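Local coordinates for 2,5-dihydroxypyridine 5,6-dioxygenase (Pseudomonas putida KT2440, PDB 7CN3), which catalyses the iron(II)-dependent ring opening of 2,5-dihydroxypyridine between carbons 5 and 6 with O2, giving N-formylmaleamate in aerobic nicotinate degradation, at residues E127-M132 against D188-G193; L121-P126 against D286-D291; V175-Y180 against S192-T197; R293-N298 against D320-N325. All blocks are in the same frame, centred on the assembly; numbering follows the deposited sequence.

All four contacts reach the bound dihydroxypyridine. Contacts 1, 3 and 4 are largely buried, while contact 2 is partly exposed. Contacts 2 and 4 both use helix 290-294. Contacts 3 and 4 involve opposite outermost strands of one antiparallel sheet. Contacts 1 and 3 share Ser192 and Gly193, where the chain passes from the parallel to the antiparallel sheet. The chemistry changes with place. Contact 1 is mainly apolar packing with one indole bond. In contact 2 a carboxylate grips loop amides. Contact 3 is strand pairing, and contact 4 sets a salt bridge beside the iron.

Contact 1 (E127-M132 against D188-G193); sequences EVLARM and DHWPSG. With G6C (5-oxidanyl-1H-pyridin-2-one), chain M.
Trp190 NE1 gives its N-H to the carbonyl Leu129 O at 3.0 Å. The oxygen lies close to the indole plane, but the donor is tilted 29° from the carbonyl plane. The same leucine also packs on the ring. Leu129 CD2 sits over one face of the indole, 3.6 Å from the centre of the Trp190 five-membered ring, in a CH-pi contact. Leu129 CB reaches CZ2 on the benzo side. With chi1 at 167°, the Trp190 ring points away from its own backbone N and out to the helix.

The peptide bond before Pro191 is cis. The proline ring meets three residues of the helix end. Met132 CB lies 3.5 Å from Pro191 CB, Leu129 CD2 packs on Pro191 CD, and Val128 CG1 approaches Pro191 CG. One water joins the backbones by donating to Met132 O and accepting from Ser192 N.

One residue before Trp190, His189 ND1 donates a nearly straight bond of 2.6 Å to oxygen OH of the bound dihydroxypyridine. Pro191 O stands over one face of that imidazole. The contact thus ties the end of helix 126-131 to the chain leaving strand 187-189, an outermost strand of the parallel sheet. Helix 5-18 covers Leu129 and Trp190, and Met290 of helix 290-294 touches His189 and Pro191.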
# COMPACT_ATOMS: atom_id res chain seq x y z
N GLU C 127 -9.37 -19.34 -3.41
CA GLU C 127 -9.56 -20.68 -2.87
C GLU C 127 -10.72 -21.39 -3.56
O GLU C 127 -10.71 -22.62 -3.71
CB GLU C 127 -9.81 -20.61 -1.36
CG GLU C 127 -8.60 -20.06 -0.52
CD GLU C 127 -8.25 -18.58 -0.81
OE1 GLU C 127 -9.16 -17.78 -1.15
OE2 GLU C 127 -7.05 -18.21 -0.70
N VAL C 128 -11.74 -20.64 -3.97
CA VAL C 128 -12.84 -21.21 -4.75
C VAL C 128 -12.36 -21.57 -6.15
O VAL C 128 -12.69 -22.64 -6.67
CB VAL C 128 -14.00 -20.22 -4.76
CG1 VAL C 128 -15.07 -20.61 -5.79
CG2 VAL C 128 -14.58 -20.05 -3.31
N LEU C 129 -11.56 -20.69 -6.76
CA LEU C 129 -10.93 -21.00 -8.04
C LEU C 129 -10.14 -22.29 -7.97
O LEU C 129 -10.17 -23.10 -8.91
CB LEU C 129 -10.02 -19.85 -8.48
CG LEU C 129 -10.71 -18.54 -8.88
CD1 LEU C 129 -9.67 -17.59 -9.44
CD2 LEU C 129 -11.85 -18.76 -9.89
N ALA C 130 -9.42 -22.50 -6.86
CA ALA C 130 -8.60 -23.71 -6.73
C ALA C 130 -9.46 -24.96 -6.51
O ALA C 130 -9.14 -26.03 -7.04
CB ALA C 130 -7.60 -23.54 -5.59
N ARG C 131 -10.55 -24.84 -5.74
CA ARG C 131 -11.41 -26.01 -5.50
C ARG C 131 -12.03 -26.54 -6.79
O ARG C 131 -12.23 -27.76 -6.93
CB ARG C 131 -12.53 -25.66 -4.51
CG ARG C 131 -13.39 -26.84 -4.07
CD ARG C 131 -13.98 -26.61 -2.65
NE ARG C 131 -14.64 -25.30 -2.51
CZ ARG C 131 -15.81 -24.97 -3.07
NH1 ARG C 131 -16.47 -25.84 -3.85
NH2 ARG C 131 -16.32 -23.78 -2.85
N MET C 132 -12.31 -25.66 -7.74
CA MET C 132 -12.95 -26.03 -9.00
C MET C 132 -12.07 -25.66 -10.18
O MET C 132 -12.55 -25.16 -11.21
CB MET C 132 -14.33 -25.39 -9.11
CG MET C 132 -15.35 -25.97 -8.10
SD MET C 132 -16.91 -25.08 -8.10
CE MET C 132 -16.63 -23.77 -6.89
N ASP C 188 -16.93 -18.02 -21.20
CA ASP C 188 -17.01 -19.04 -20.16
C ASP C 188 -16.60 -18.41 -18.84
O ASP C 188 -16.18 -17.25 -18.79
CB ASP C 188 -16.14 -20.26 -20.49
CG ASP C 188 -16.70 -21.55 -19.89
OD1 ASP C 188 -17.05 -21.53 -18.70
OD2 ASP C 188 -16.79 -22.57 -20.62
N HIS C 189 -16.69 -19.19 -17.77
CA HIS C 189 -16.53 -18.68 -16.42
C HIS C 189 -15.76 -19.70 -15.60
O HIS C 189 -16.19 -20.85 -15.49
CB HIS C 189 -17.91 -18.39 -15.79
CG HIS C 189 -17.84 -17.75 -14.43
ND1 HIS C 189 -18.96 -17.57 -13.64
CD2 HIS C 189 -16.79 -17.27 -13.72
CE1 HIS C 189 -18.60 -16.99 -12.51
NE2 HIS C 189 -17.29 -16.78 -12.54
N TRP C 190 -14.61 -19.30 -15.07
CA TRP C 190 -13.89 -20.13 -14.11
C TRP C 190 -14.27 -19.66 -12.71
O TRP C 190 -13.98 -18.51 -12.36
CB TRP C 190 -12.37 -20.02 -14.34
CG TRP C 190 -11.41 -20.56 -13.25
CD1 TRP C 190 -11.66 -21.53 -12.31
CD2 TRP C 190 -10.03 -20.17 -13.07
NE1 TRP C 190 -10.52 -21.76 -11.55
CE2 TRP C 190 -9.52 -20.93 -11.99
CE3 TRP C 190 -9.19 -19.25 -13.72
CZ2 TRP C 190 -8.21 -20.80 -11.54
CZ3 TRP C 190 -7.87 -19.13 -13.27
CH2 TRP C 190 -7.40 -19.89 -12.19
N PRO C 191 -14.95 -20.48 -11.89
CA PRO C 191 -15.38 -21.89 -11.99
C PRO C 191 -16.77 -22.08 -12.57
O PRO C 191 -17.63 -21.20 -12.42
CB PRO C 191 -15.38 -22.34 -10.53
CG PRO C 191 -15.87 -21.04 -9.78
CD PRO C 191 -15.42 -19.86 -10.63
N SER C 192 -17.02 -23.23 -13.19
CA SER C 192 -18.39 -23.54 -13.56
C SER C 192 -18.59 -25.05 -13.70
O SER C 192 -18.19 -25.82 -12.83
CB SER C 192 -18.78 -22.79 -14.84
OG SER C 192 -17.79 -22.90 -15.84
N GLY C 193 -19.22 -25.49 -14.78
CA GLY C 193 -19.53 -26.89 -14.95
C GLY C 193 -21.02 -27.14 -14.98
O GLY C 193 -21.53 -27.91 -14.16
OB G6C M . -25.99 -15.55 -14.31
CG G6C M . -24.80 -16.21 -14.31
CD1 G6C M . -24.66 -17.30 -15.18
CD2 G6C M . -23.76 -15.82 -13.47
NE1 G6C M . -23.51 -17.97 -15.20
CE2 G6C M . -22.58 -16.54 -13.51
CZ G6C M . -22.48 -17.61 -14.40
OH G6C M . -21.33 -18.33 -14.48
O HOH W 1 -14.56 -24.99 -13.20

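Contact 2 (L121-P126 against D286-D291); sequences LAVEPP and DGMCMD. With G6C (5-oxidanyl-1H-pyridin-2-one), chain M.
Glu124 reaches across to Met288 and Met290 with a bent side chain. From CB the chain turns at chi2 (-75°), and this fold brings the carboxylate over the 287-290 backbone. Glu124 CG packs at 3.9 Å on Met290 CG. CD lies near the amides of Met288 and Cys289. At the tip, Glu124 OE1 accepts from Met290 N at 3.1 Å. That bond is almost straight, yet it arrives from above the carboxylate plane. Glu124 OE2 accepts from Met288 N at 2.8 Å, on its syn side. Glu124 OE1 also accepts hydrogen bonds from two waters. One of these waters accepts from Cys289 N, the other from Asp291 N. Replacing Glu124 by an alanine would probably leave the amides of Met288 and Met290 without their acceptor and the loop free to shift.

Glu124 OE2 lies 3.4 Å from Gly287 CA, on the side where a CB would point, and any side chain there would collide with it. Beside it, Pro125 CG rests on Asp286 O. Val123 CG2 meets the methyl Met288 CE at 3.5 Å. The two methionines then face the substrate site, with Met290 CE 3.2 Å from G6C OH.

Here the loop after strand 118-121 meets the chain entering helix 290-294. Both methionines also touch His189 of strand 187-189, and Arg131 of helix 126-131 forms a salt bridge with Asp291.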
# COMPACT_ATOMS: atom_id res chain seq x y z
N LEU C 121 -14.42 -15.16 -17.67
CA LEU C 121 -14.71 -14.48 -16.42
C LEU C 121 -13.97 -15.17 -15.28
O LEU C 121 -13.91 -16.40 -15.22
CB LEU C 121 -16.22 -14.49 -16.15
CG LEU C 121 -16.73 -13.74 -14.91
CD1 LEU C 121 -16.47 -12.25 -15.02
CD2 LEU C 121 -18.23 -13.99 -14.65
N ALA C 122 -13.38 -14.37 -14.38
CA ALA C 122 -12.64 -14.94 -13.25
C ALA C 122 -12.70 -13.94 -12.08
O ALA C 122 -11.88 -13.01 -12.03
CB ALA C 122 -11.20 -15.25 -13.65
N VAL C 123 -13.65 -14.15 -11.16
CA VAL C 123 -13.99 -13.14 -10.15
C VAL C 123 -14.15 -13.76 -8.77
O VAL C 123 -14.15 -13.04 -7.77
CB VAL C 123 -15.27 -12.35 -10.50
CG1 VAL C 123 -15.03 -11.40 -11.66
CG2 VAL C 123 -16.46 -13.31 -10.79
N GLU C 124 -14.29 -15.10 -8.69
CA GLU C 124 -14.47 -15.77 -7.40
C GLU C 124 -13.16 -15.77 -6.59
O GLU C 124 -12.08 -15.63 -7.15
CB GLU C 124 -14.96 -17.20 -7.62
CG GLU C 124 -16.42 -17.30 -8.07
CD GLU C 124 -17.44 -17.03 -6.94
OE1 GLU C 124 -17.93 -18.02 -6.33
OE2 GLU C 124 -17.76 -15.85 -6.68
N PRO C 125 -13.24 -15.95 -5.27
CA PRO C 125 -12.01 -15.93 -4.46
C PRO C 125 -11.04 -17.01 -4.92
O PRO C 125 -11.45 -18.09 -5.39
CB PRO C 125 -12.51 -16.20 -3.04
CG PRO C 125 -13.95 -15.94 -3.05
CD PRO C 125 -14.45 -16.10 -4.44
N PRO C 126 -9.73 -16.76 -4.78
CA PRO C 126 -8.73 -17.75 -5.18
C PRO C 126 -8.94 -19.17 -4.67
O PRO C 126 -8.68 -20.12 -5.42
CB PRO C 126 -7.43 -17.14 -4.64
CG PRO C 126 -7.66 -15.63 -4.86
CD PRO C 126 -9.13 -15.44 -4.50
N ASP C 286 -18.01 -12.15 -0.34
CA ASP C 286 -16.91 -12.97 -0.83
C ASP C 286 -16.94 -13.11 -2.35
O ASP C 286 -15.88 -13.15 -2.99
CB ASP C 286 -16.93 -14.35 -0.18
CG ASP C 286 -16.57 -14.31 1.31
OD1 ASP C 286 -16.19 -13.23 1.80
OD2 ASP C 286 -16.67 -15.36 1.99
N GLY C 287 -18.12 -13.23 -2.93
CA GLY C 287 -18.24 -13.43 -4.37
C GLY C 287 -19.70 -13.64 -4.73
O GLY C 287 -20.60 -13.34 -3.93
N MET C 288 -19.93 -14.21 -5.91
CA MET C 288 -21.30 -14.43 -6.35
C MET C 288 -21.84 -15.82 -6.03
O MET C 288 -22.99 -16.12 -6.36
CB MET C 288 -21.42 -14.16 -7.86
CG MET C 288 -20.69 -15.16 -8.70
SD MET C 288 -20.88 -14.79 -10.47
CE MET C 288 -20.00 -13.25 -10.57
N CYS C 289 -21.03 -16.69 -5.42
CA CYS C 289 -21.42 -18.05 -5.05
C CYS C 289 -21.74 -18.92 -6.28
O CYS C 289 -22.89 -19.31 -6.54
CB CYS C 289 -22.63 -18.03 -4.10
SG CYS C 289 -22.90 -19.64 -3.40
N MET C 290 -20.68 -19.24 -7.03
CA MET C 290 -20.83 -20.13 -8.19
C MET C 290 -21.11 -21.59 -7.77
O MET C 290 -21.66 -22.35 -8.57
CB MET C 290 -19.60 -20.06 -9.09
CG MET C 290 -19.55 -18.75 -9.85
SD MET C 290 -21.00 -18.53 -10.92
CE MET C 290 -20.99 -20.06 -11.82
N ASP C 291 -20.79 -21.97 -6.53
CA ASP C 291 -21.15 -23.29 -6.02
C ASP C 291 -22.65 -23.52 -6.13
O ASP C 291 -23.11 -24.58 -6.59
CB ASP C 291 -20.75 -23.43 -4.55
CG ASP C 291 -19.32 -23.84 -4.36
OD1 ASP C 291 -19.05 -25.06 -4.33
OD2 ASP C 291 -18.48 -22.93 -4.17
OB G6C M . -25.99 -15.55 -14.31
CG G6C M . -24.80 -16.21 -14.31
CD1 G6C M . -24.66 -17.30 -15.18
CD2 G6C M . -23.76 -15.82 -13.47
NE1 G6C M . -23.51 -17.97 -15.20
CE2 G6C M . -22.58 -16.54 -13.51
CZ G6C M . -22.48 -17.61 -14.40
OH G6C M . -21.33 -18.33 -14.48
O HOH W 2 -18.97 -20.27 -4.43
O HOH W 3 -18.54 -16.61 -3.69

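Contact 3 (V175-Y180 against S192-T197); sequences VTEYGY and SGFLFT. With G6C (5-oxidanyl-1H-pyridin-2-one), chain M.
The rings of Phe194 and Phe196 both touch the carboxylate of Glu177. Glu177 CB lies over one face of the Phe194 ring, and Glu177 OE1 comes to 3.1 Å from Phe194 CZ. The bound dihydroxypyridine meets the edge of this ring with its NE1. Phe196 has Val175 O above one face, over its centre. At its edge, in the ring plane, stand Phe194 CD2 and Glu177 OE2, the latter 3.3 Å from Phe196 CE2. The carboxylate plane is turned 83° against the Phe196 ring. With chi1 at 46°, Phe196 swings its ring back over the neighbouring strand, where Phe196 CE1 touches Val175 CB at 3.5 Å.

Glu177 is extended beyond CG, and its tip reaches the substrate. Glu177 OE2 accepts from G6C NE1 at 3.0 Å. Glu177 CB also touches Ser192 OG, a hydroxyl hydrogen-bonded to His189 O.

The backbones pair as antiparallel strands. Val175 and Phe196 form a hydrogen-bonded pair, with Val175 N to Phe196 O at 2.7 Å. Thr176 and Leu195 form the non-hydrogen-bonded pair next to it. Glu177 O then accepts from Phe194 N at 2.9 Å and, weakly, from Gly193 N. This is a G1 beta bulge, and the backbone angles of Gly193 call for a glycine.

Strand 175-177 is an outermost strand of the antiparallel sheet, and strand 194-197 lies between it and strand 263-269. Helix 136-151 covers the face of Thr176 and Leu195. On the other face, Phe194 touches helix 290-294 and the Phe196 ring meets His265.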
# COMPACT_ATOMS: atom_id res chain seq x y z
N VAL C 175 -26.31 -23.02 -24.00
CA VAL C 175 -25.08 -22.38 -23.54
C VAL C 175 -24.43 -23.30 -22.51
O VAL C 175 -25.11 -23.79 -21.61
CB VAL C 175 -25.35 -20.99 -22.94
CG1 VAL C 175 -24.05 -20.34 -22.50
CG2 VAL C 175 -26.07 -20.11 -23.97
N THR C 176 -23.12 -23.53 -22.68
CA THR C 176 -22.35 -24.39 -21.79
C THR C 176 -21.33 -23.56 -21.02
O THR C 176 -20.89 -22.51 -21.49
CB THR C 176 -21.58 -25.47 -22.56
OG1 THR C 176 -20.64 -24.85 -23.44
CG2 THR C 176 -22.54 -26.41 -23.36
N GLU C 177 -20.96 -24.05 -19.85
CA GLU C 177 -19.92 -23.44 -19.03
C GLU C 177 -19.12 -24.58 -18.41
O GLU C 177 -19.62 -25.28 -17.53
CB GLU C 177 -20.50 -22.52 -17.94
CG GLU C 177 -21.20 -21.26 -18.48
CD GLU C 177 -21.63 -20.32 -17.36
OE1 GLU C 177 -21.04 -20.39 -16.28
OE2 GLU C 177 -22.57 -19.52 -17.56
N TYR C 178 -17.90 -24.78 -18.89
CA TYR C 178 -17.02 -25.80 -18.34
C TYR C 178 -15.74 -25.21 -17.77
O TYR C 178 -14.86 -25.97 -17.35
CB TYR C 178 -16.72 -26.88 -19.38
CG TYR C 178 -16.38 -26.38 -20.78
CD1 TYR C 178 -15.13 -25.85 -21.06
CD2 TYR C 178 -17.29 -26.47 -21.81
CE1 TYR C 178 -14.79 -25.42 -22.32
CE2 TYR C 178 -16.98 -26.04 -23.09
CZ TYR C 178 -15.73 -25.51 -23.34
OH TYR C 178 -15.40 -25.07 -24.61
N GLY C 179 -15.61 -23.88 -17.72
CA GLY C 179 -14.55 -23.26 -16.94
C GLY C 179 -13.39 -22.66 -17.71
O GLY C 179 -12.50 -22.07 -17.09
N TYR C 180 -13.34 -22.79 -19.04
CA TYR C 180 -12.25 -22.15 -19.74
C TYR C 180 -12.71 -21.72 -21.12
O TYR C 180 -13.68 -22.24 -21.67
CB TYR C 180 -10.99 -23.04 -19.80
CG TYR C 180 -11.16 -24.46 -20.32
CD1 TYR C 180 -11.55 -25.49 -19.48
CD2 TYR C 180 -10.87 -24.77 -21.64
CE1 TYR C 180 -11.66 -26.78 -19.94
CE2 TYR C 180 -10.98 -26.08 -22.11
CZ TYR C 180 -11.37 -27.08 -21.25
OH TYR C 180 -11.47 -28.38 -21.69
N SER C 192 -17.02 -23.23 -13.19
CA SER C 192 -18.39 -23.54 -13.56
C SER C 192 -18.59 -25.05 -13.70
O SER C 192 -18.19 -25.82 -12.83
CB SER C 192 -18.78 -22.79 -14.84
OG SER C 192 -17.79 -22.90 -15.84
N GLY C 193 -19.22 -25.49 -14.78
CA GLY C 193 -19.53 -26.89 -14.95
C GLY C 193 -21.02 -27.14 -14.98
O GLY C 193 -21.53 -27.91 -14.16
N PHE C 194 -21.73 -26.47 -15.89
CA PHE C 194 -23.19 -26.59 -15.99
C PHE C 194 -23.61 -26.07 -17.36
O PHE C 194 -22.79 -25.61 -18.16
CB PHE C 194 -23.90 -25.89 -14.81
CG PHE C 194 -23.71 -24.37 -14.75
CD1 PHE C 194 -22.57 -23.81 -14.15
CD2 PHE C 194 -24.70 -23.51 -15.22
CE1 PHE C 194 -22.39 -22.40 -14.08
CE2 PHE C 194 -24.54 -22.11 -15.13
CZ PHE C 194 -23.37 -21.56 -14.55
N LEU C 195 -24.91 -26.17 -17.65
CA LEU C 195 -25.38 -25.77 -18.97
C LEU C 195 -26.82 -25.30 -18.86
O LEU C 195 -27.54 -25.68 -17.93
CB LEU C 195 -25.28 -26.93 -19.98
CG LEU C 195 -26.39 -27.97 -20.01
CD1 LEU C 195 -26.38 -28.70 -21.32
CD2 LEU C 195 -26.24 -28.96 -18.86
N PHE C 196 -27.24 -24.48 -19.82
CA PHE C 196 -28.61 -23.97 -19.79
C PHE C 196 -29.03 -23.52 -21.18
O PHE C 196 -28.22 -23.44 -22.10
CB PHE C 196 -28.75 -22.81 -18.79
CG PHE C 196 -27.65 -21.80 -18.92
CD1 PHE C 196 -27.76 -20.75 -19.82
CD2 PHE C 196 -26.49 -21.91 -18.16
CE1 PHE C 196 -26.74 -19.82 -19.96
CE2 PHE C 196 -25.48 -20.98 -18.29
CZ PHE C 196 -25.60 -19.93 -19.20
N THR C 197 -30.33 -23.25 -21.32
CA THR C 197 -30.90 -22.55 -22.47
C THR C 197 -31.99 -21.62 -21.93
O THR C 197 -32.12 -21.43 -20.72
CB THR C 197 -31.41 -23.55 -23.52
OG1 THR C 197 -31.86 -22.84 -24.68
CG2 THR C 197 -32.57 -24.36 -22.98
OB G6C M . -25.99 -15.55 -14.31
CG G6C M . -24.80 -16.21 -14.31
CD1 G6C M . -24.66 -17.30 -15.18
CD2 G6C M . -23.76 -15.82 -13.47
NE1 G6C M . -23.51 -17.97 -15.20
CE2 G6C M . -22.58 -16.54 -13.51
CZ G6C M . -22.48 -17.61 -14.40
OH G6C M . -21.33 -18.33 -14.48

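Contact 4 (R293-N298 against D320-N325); sequences RAFYGN and DIPLRN. With FE2 (Fe (II) ion), chain L; G6C (5-oxidanyl-1H-pyridin-2-one), chain M.
Arg293 holds Asp320 side-on, and both nitrogens go to one oxygen. Arg293 NE donates to Asp320 OD2 at 2.6 Å, and Arg293 NH2 reaches the same OD2 at 3.0 Å. OD2 lies in the guanidinium plane, while the carboxylate plane stands 86° to it. NE comes from above the carboxylate and NH2 meets OD2 at its anti lone pair. The arginine is extended from CG to NE, which spans the gap from helix to strand. This is the tight end. Asp320 OD1 binds the iron at 2.3 Å, with His265, His318, Ser302 and two waters completing the metal site. G6C CD2 lies over one face of the guanidinium, 3.6 Å from Arg293 NE. A leucine in place of Arg293 would probably leave OD2 without its charged mate and the carboxylate less fixed beside the iron.

Away from the metal the packing is looser. Phe295 CE2 meets Pro322 CB at 4.0 Å, and Arg324 CG touches the edge of the phenyl ring. Asn298 CB covers one face of that ring. Asn298 ND2 donates to Arg293 O within its own segment. A water links Gly297 O and Leu323 O. The partly exposed Arg324 sends its guanidinium to Glu246 of the second subunit.

Strand 319-323, outermost in the antiparallel sheet and next to strand 299-303, here receives the end of helix 290-294 and the type II turn 295-298.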
# COMPACT_ATOMS: atom_id res chain seq x y z
N ARG C 293 -24.74 -22.14 -8.11
CA ARG C 293 -25.18 -22.25 -9.50
C ARG C 293 -24.82 -23.59 -10.13
O ARG C 293 -25.56 -24.11 -10.97
CB ARG C 293 -24.59 -21.12 -10.33
CG ARG C 293 -25.27 -19.81 -10.11
CD ARG C 293 -24.70 -18.71 -10.98
NE ARG C 293 -25.35 -17.44 -10.64
CZ ARG C 293 -24.95 -16.63 -9.67
NH1 ARG C 293 -23.87 -16.93 -8.96
NH2 ARG C 293 -25.61 -15.52 -9.42
N ALA C 294 -23.68 -24.17 -9.77
CA ALA C 294 -23.13 -25.25 -10.57
C ALA C 294 -23.35 -26.64 -9.98
O ALA C 294 -23.09 -27.61 -10.68
CB ALA C 294 -21.62 -25.04 -10.78
N PHE C 295 -23.80 -26.77 -8.73
CA PHE C 295 -23.62 -28.06 -8.05
C PHE C 295 -24.42 -29.19 -8.72
O PHE C 295 -25.51 -29.00 -9.28
CB PHE C 295 -23.94 -27.95 -6.55
CG PHE C 295 -25.41 -27.75 -6.19
CD1 PHE C 295 -26.23 -28.85 -5.94
CD2 PHE C 295 -25.92 -26.48 -5.99
CE1 PHE C 295 -27.56 -28.65 -5.55
CE2 PHE C 295 -27.24 -26.28 -5.60
CZ PHE C 295 -28.06 -27.37 -5.38
N TYR C 296 -23.81 -30.36 -8.67
CA TYR C 296 -24.22 -31.51 -9.47
C TYR C 296 -25.68 -31.86 -9.21
O TYR C 296 -26.09 -32.09 -8.07
CB TYR C 296 -23.29 -32.68 -9.14
CG TYR C 296 -23.39 -33.93 -9.99
CD1 TYR C 296 -22.68 -34.03 -11.18
CD2 TYR C 296 -24.12 -35.04 -9.55
CE1 TYR C 296 -22.70 -35.20 -11.94
CE2 TYR C 296 -24.14 -36.22 -10.30
CZ TYR C 296 -23.45 -36.28 -11.49
OH TYR C 296 -23.49 -37.42 -12.25
N GLY C 297 -26.47 -31.88 -10.28
CA GLY C 297 -27.85 -32.27 -10.18
C GLY C 297 -28.85 -31.19 -9.79
O GLY C 297 -30.03 -31.51 -9.67
N ASN C 298 -28.44 -29.94 -9.60
CA ASN C 298 -29.46 -28.93 -9.32
C ASN C 298 -30.31 -28.65 -10.56
O ASN C 298 -29.94 -28.98 -11.69
CB ASN C 298 -28.85 -27.63 -8.76
CG ASN C 298 -28.14 -26.72 -9.82
OD1 ASN C 298 -28.16 -26.97 -11.02
ND2 ASN C 298 -27.49 -25.66 -9.32
N ASP C 320 -30.91 -15.77 -9.67
CA ASP C 320 -30.52 -17.16 -9.96
C ASP C 320 -30.99 -18.04 -8.82
O ASP C 320 -30.60 -17.82 -7.67
CB ASP C 320 -29.01 -17.30 -10.11
CG ASP C 320 -28.52 -16.89 -11.50
OD1 ASP C 320 -29.17 -17.23 -12.50
OD2 ASP C 320 -27.47 -16.20 -11.61
N ILE C 321 -31.83 -19.04 -9.13
CA ILE C 321 -32.46 -19.86 -8.10
C ILE C 321 -32.19 -21.35 -8.35
O ILE C 321 -32.81 -21.95 -9.24
CB ILE C 321 -33.98 -19.59 -8.05
CG1 ILE C 321 -34.23 -18.10 -7.73
CG2 ILE C 321 -34.65 -20.48 -7.01
CD1 ILE C 321 -35.70 -17.63 -7.87
N PRO C 322 -31.27 -21.98 -7.61
CA PRO C 322 -31.11 -23.44 -7.73
C PRO C 322 -32.04 -24.23 -6.80
O PRO C 322 -32.25 -23.89 -5.64
CB PRO C 322 -29.64 -23.64 -7.34
CG PRO C 322 -29.36 -22.56 -6.38
CD PRO C 322 -30.18 -21.37 -6.83
N LEU C 323 -32.61 -25.29 -7.37
CA LEU C 323 -33.53 -26.19 -6.67
C LEU C 323 -32.88 -27.56 -6.53
O LEU C 323 -32.30 -28.08 -7.49
CB LEU C 323 -34.86 -26.32 -7.42
CG LEU C 323 -35.61 -25.05 -7.82
CD1 LEU C 323 -36.98 -25.45 -8.35
CD2 LEU C 323 -35.73 -24.06 -6.65
N ARG C 324 -33.00 -28.15 -5.34
CA ARG C 324 -32.54 -29.50 -5.06
C ARG C 324 -33.64 -30.51 -5.28
O ARG C 324 -34.82 -30.17 -5.39
CB ARG C 324 -32.06 -29.65 -3.61
CG ARG C 324 -30.67 -29.09 -3.38
CD ARG C 324 -30.45 -28.79 -1.92
NE ARG C 324 -30.12 -29.98 -1.13
CZ ARG C 324 -30.91 -30.51 -0.19
NH1 ARG C 324 -30.49 -31.57 0.47
NH2 ARG C 324 -32.10 -29.98 0.09
N ASN C 325 -33.24 -31.78 -5.37
CA ASN C 325 -34.18 -32.90 -5.31
C ASN C 325 -35.13 -32.95 -6.50
O ASN C 325 -36.24 -33.48 -6.39
CB ASN C 325 -34.99 -32.85 -4.01
CG ASN C 325 -34.13 -32.93 -2.78
OD1 ASN C 325 -33.28 -33.80 -2.67
ND2 ASN C 325 -34.35 -32.02 -1.83
FE FE2 L . -29.54 -15.99 -14.43
OB G6C M . -25.99 -15.55 -14.31
CG G6C M . -24.80 -16.21 -14.31
CD1 G6C M . -24.66 -17.30 -15.18
CD2 G6C M . -23.76 -15.82 -13.47
NE1 G6C M . -23.51 -17.97 -15.20
CE2 G6C M . -22.58 -16.54 -13.51
CZ G6C M . -22.48 -17.61 -14.40
OH G6C M . -21.33 -18.33 -14.48
O HOH W 4 -32.53 -30.72 -8.46
O HOH W 5 -29.92 -14.42 -16.08
O HOH W 6 -27.44 -16.60 -13.92